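Side-chain contact in structure-specific endonuclease subunit SLX4 (PDB 6SEI), which probably acts as the regulatory subunit of the SLX1-SLX4 endonuclease, which cuts branched DNA structures arising during DNA repair and recombination: residues B[30-35]-B[41-46]. Residues are numbered along the deposited sequence; the frame is centred on the assembly and turned at random.
Sequences APRAKD and WHEKML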
loop_
_atom_site.group_PDB
_atom_site.type_symbol
_atom_site.label_atom_id
_atom_site.label_comp_id
_atom_site.label_asym_id
_atom_site.label_seq_id
_atom_site.Cartn_x
_atom_site.Cartn_y
_atom_site.Cartn_z
ATOM N N ALA B 30 -20.434 47.405 6.343
ATOM C CA ALA B 30 -21.611 47.955 6.989
ATOM C C ALA B 30 -21.246 48.450 8.389
ATOM O O ALA B 30 -20.336 47.910 9.027
ATOM C CB ALA B 30 -22.717 46.908 7.072
ATOM N N PRO B 31 -21.925 49.490 8.882
ATOM C CA PRO B 31 -21.618 49.992 10.228
ATOM C C PRO B 31 -21.867 48.934 11.295
ATOM O O PRO B 31 -22.725 48.058 11.153
ATOM C CB PRO B 31 -22.562 51.192 10.389
ATOM C CG PRO B 31 -23.590 51.040 9.323
ATOM C CD PRO B 31 -22.911 50.337 8.191
ATOM N N ARG B 32 -21.091 49.022 12.370
ATOM C CA ARG B 32 -21.137 48.030 13.430
ATOM C C ARG B 32 -22.284 48.320 14.394
ATOM O O ARG B 32 -22.838 49.422 14.431
ATOM C CB ARG B 32 -19.809 47.993 14.188
ATOM C CG ARG B 32 -19.659 49.111 15.203
ATOM C CD ARG B 32 -18.205 49.428 15.500
ATOM N NE ARG B 32 -18.099 50.600 16.361
ATOM C CZ ARG B 32 -17.021 51.373 16.453
ATOM N NH1 ARG B 32 -15.936 51.102 15.738
ATOM N NH2 ARG B 32 -17.025 52.418 17.265
ATOM N N ALA B 33 -22.630 47.310 15.187
ATOM C CA ALA B 33 -23.739 47.434 16.122
ATOM C C ALA B 33 -23.430 48.458 17.203
ATOM O O ALA B 33 -22.343 48.453 17.785
ATOM C CB ALA B 33 -24.036 46.084 16.770
ATOM N N LYS B 34 -24.393 49.338 17.468
ATOM C CA LYS B 34 -24.331 50.196 18.645
ATOM C C LYS B 34 -24.953 49.527 19.860
ATOM O O LYS B 34 -24.555 49.818 20.994
ATOM C CB LYS B 34 -25.034 51.527 18.374
ATOM C CG LYS B 34 -24.451 52.307 17.206
ATOM C CD LYS B 34 -25.029 53.707 17.144
ATOM C CE LYS B 34 -24.555 54.450 15.901
ATOM N NZ LYS B 34 -23.490 55.451 16.206
ATOM N N ASP B 35 -25.920 48.637 19.638
ATOM C CA ASP B 35 -26.520 47.834 20.690
ATOM C C ASP B 35 -25.974 46.419 20.579
ATOM O O ASP B 35 -26.325 45.707 19.625
ATOM C CB ASP B 35 -28.042 47.833 20.554
ATOM C CG ASP B 35 -28.739 47.076 21.670
ATOM O OD1 ASP B 35 -28.054 46.509 22.550
ATOM O OD2 ASP B 35 -29.985 47.044 21.667
ATOM N N TRP B 41 -24.696 41.803 10.542
ATOM C CA TRP B 41 -24.492 40.492 9.935
ATOM C C TRP B 41 -23.034 40.066 10.029
ATOM O O TRP B 41 -22.739 38.886 10.252
ATOM C CB TRP B 41 -24.956 40.500 8.478
ATOM C CG TRP B 41 -26.442 40.401 8.328
ATOM C CD1 TRP B 41 -27.279 41.347 7.806
ATOM C CD2 TRP B 41 -27.273 39.296 8.711
ATOM N NE1 TRP B 41 -28.578 40.897 7.839
ATOM C CE2 TRP B 41 -28.601 39.642 8.390
ATOM C CE3 TRP B 41 -27.023 38.048 9.292
ATOM C CZ2 TRP B 41 -29.672 38.789 8.634
ATOM C CZ3 TRP B 41 -28.085 37.203 9.530
ATOM C CH2 TRP B 41 -29.394 37.576 9.202
ATOM N N HIS B 42 -22.109 41.017 9.876
ATOM C CA HIS B 42 -20.691 40.706 10.015
ATOM C C HIS B 42 -20.368 40.243 11.429
ATOM O O HIS B 42 -19.610 39.286 11.620
ATOM C CB HIS B 42 -19.854 41.930 9.642
ATOM C CG HIS B 42 -18.378 41.681 9.635
ATOM N ND1 HIS B 42 -17.454 42.695 9.777
ATOM C CD2 HIS B 42 -17.662 40.539 9.495
ATOM C CE1 HIS B 42 -16.235 42.188 9.730
ATOM N NE2 HIS B 42 -16.333 40.882 9.559
ATOM N N GLU B 43 -20.942 40.906 12.434
ATOM C CA GLU B 43 -20.657 40.529 13.814
ATOM C C GLU B 43 -21.350 39.227 14.193
ATOM O O GLU B 43 -20.875 38.507 15.078
ATOM C CB GLU B 43 -21.061 41.662 14.756
ATOM C CG GLU B 43 -20.200 42.905 14.593
ATOM C CD GLU B 43 -20.796 44.131 15.259
ATOM O OE1 GLU B 43 -22.013 44.360 15.096
ATOM O OE2 GLU B 43 -20.044 44.868 15.936
ATOM N N LYS B 44 -22.468 38.905 13.537
ATOM C CA LYS B 44 -23.082 37.600 13.751
ATOM C C LYS B 44 -22.162 36.483 13.269
ATOM O O LYS B 44 -22.007 35.458 13.944
ATOM C CB LYS B 44 -24.438 37.531 13.046
ATOM C CG LYS B 44 -25.515 38.379 13.708
ATOM C CD LYS B 44 -26.869 38.197 13.042
ATOM C CE LYS B 44 -27.398 36.787 13.246
ATOM N NZ LYS B 44 -27.546 36.463 14.690
ATOM N N MET B 45 -21.523 36.675 12.112
ATOM C CA MET B 45 -20.612 35.662 11.594
ATOM C C MET B 45 -19.388 35.512 12.485
ATOM O O MET B 45 -18.963 34.389 12.779
ATOM C CB MET B 45 -20.203 36.013 10.166
ATOM C CG MET B 45 -21.382 36.114 9.221
ATOM S SD MET B 45 -20.981 36.827 7.620
ATOM C CE MET B 45 -22.626 37.105 6.969
ATOM N N LEU B 46 -18.811 36.631 12.933
ATOM C CA LEU B 46 -17.639 36.562 13.801
ATOM C C LEU B 46 -17.938 35.825 15.099
ATOM O O LEU B 46 -17.043 35.192 15.670
ATOM C CB LEU B 46 -17.122 37.969 14.100
ATOM C CG LEU B 46 -16.549 38.729 12.905
ATOM C CD1 LEU B 46 -16.127 40.130 13.315
ATOM C CD2 LEU B 46 -15.382 37.966 12.306
#
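Glu43 reaches from helix 41-46 to the backbone of Ala33, an example of how one helical carboxylate can tether an irregular loop. The setting is the small, mostly helical C-terminal domain of SLX4, which belongs to the helix-turn-helix clan; residues 30-35 lie in the loop that leaves helix 12-29 and returns to helix 41-46. Along the short helix, Trp41 comes first and turns its indole away from the loop, meeting the ring of Trp59 and touching Ile51. His42 leans on Val27 and Val28 of helix 12-29. Glu43 then bridges the gap. Its CG stands anti to the carbonyl carbon (chi1 -67°) and the chain runs on extended, which carries the carboxylate across to the loop, whose backbone comes nearest here, 7.5 Å from Arg32 CA to Glu43 CA. Glu43 OE1 accepts the amide hydrogen of Ala33 N at 3.0 Å on its syn side, with an N-H...O angle of 152° and the donor 27° out of the carboxylate plane. The same oxygen takes a second hydrogen bond from Ser40 N, so two backbone amides, one on each limb of the loop, converge on a single atom of a buried carboxylate, which should limit its rotation. Lys44 forms a salt bridge with Asp49, and Met45 packs against Val27, Ile51 and Leu56. An apolar side chain of another protein packs on Glu43 as well, and Leu46 O is hydrogen-bonded to an aromatic side chain of that protein. Arg32, whose side chain lies about 5 Å from a bound zinc ion, sends its guanidinium away from the helix, NE remaining 6.1 Å from Glu43 OE2; that oxygen instead lies beside the aliphatic root of the arginine, 3.6 Å from Arg32 CB.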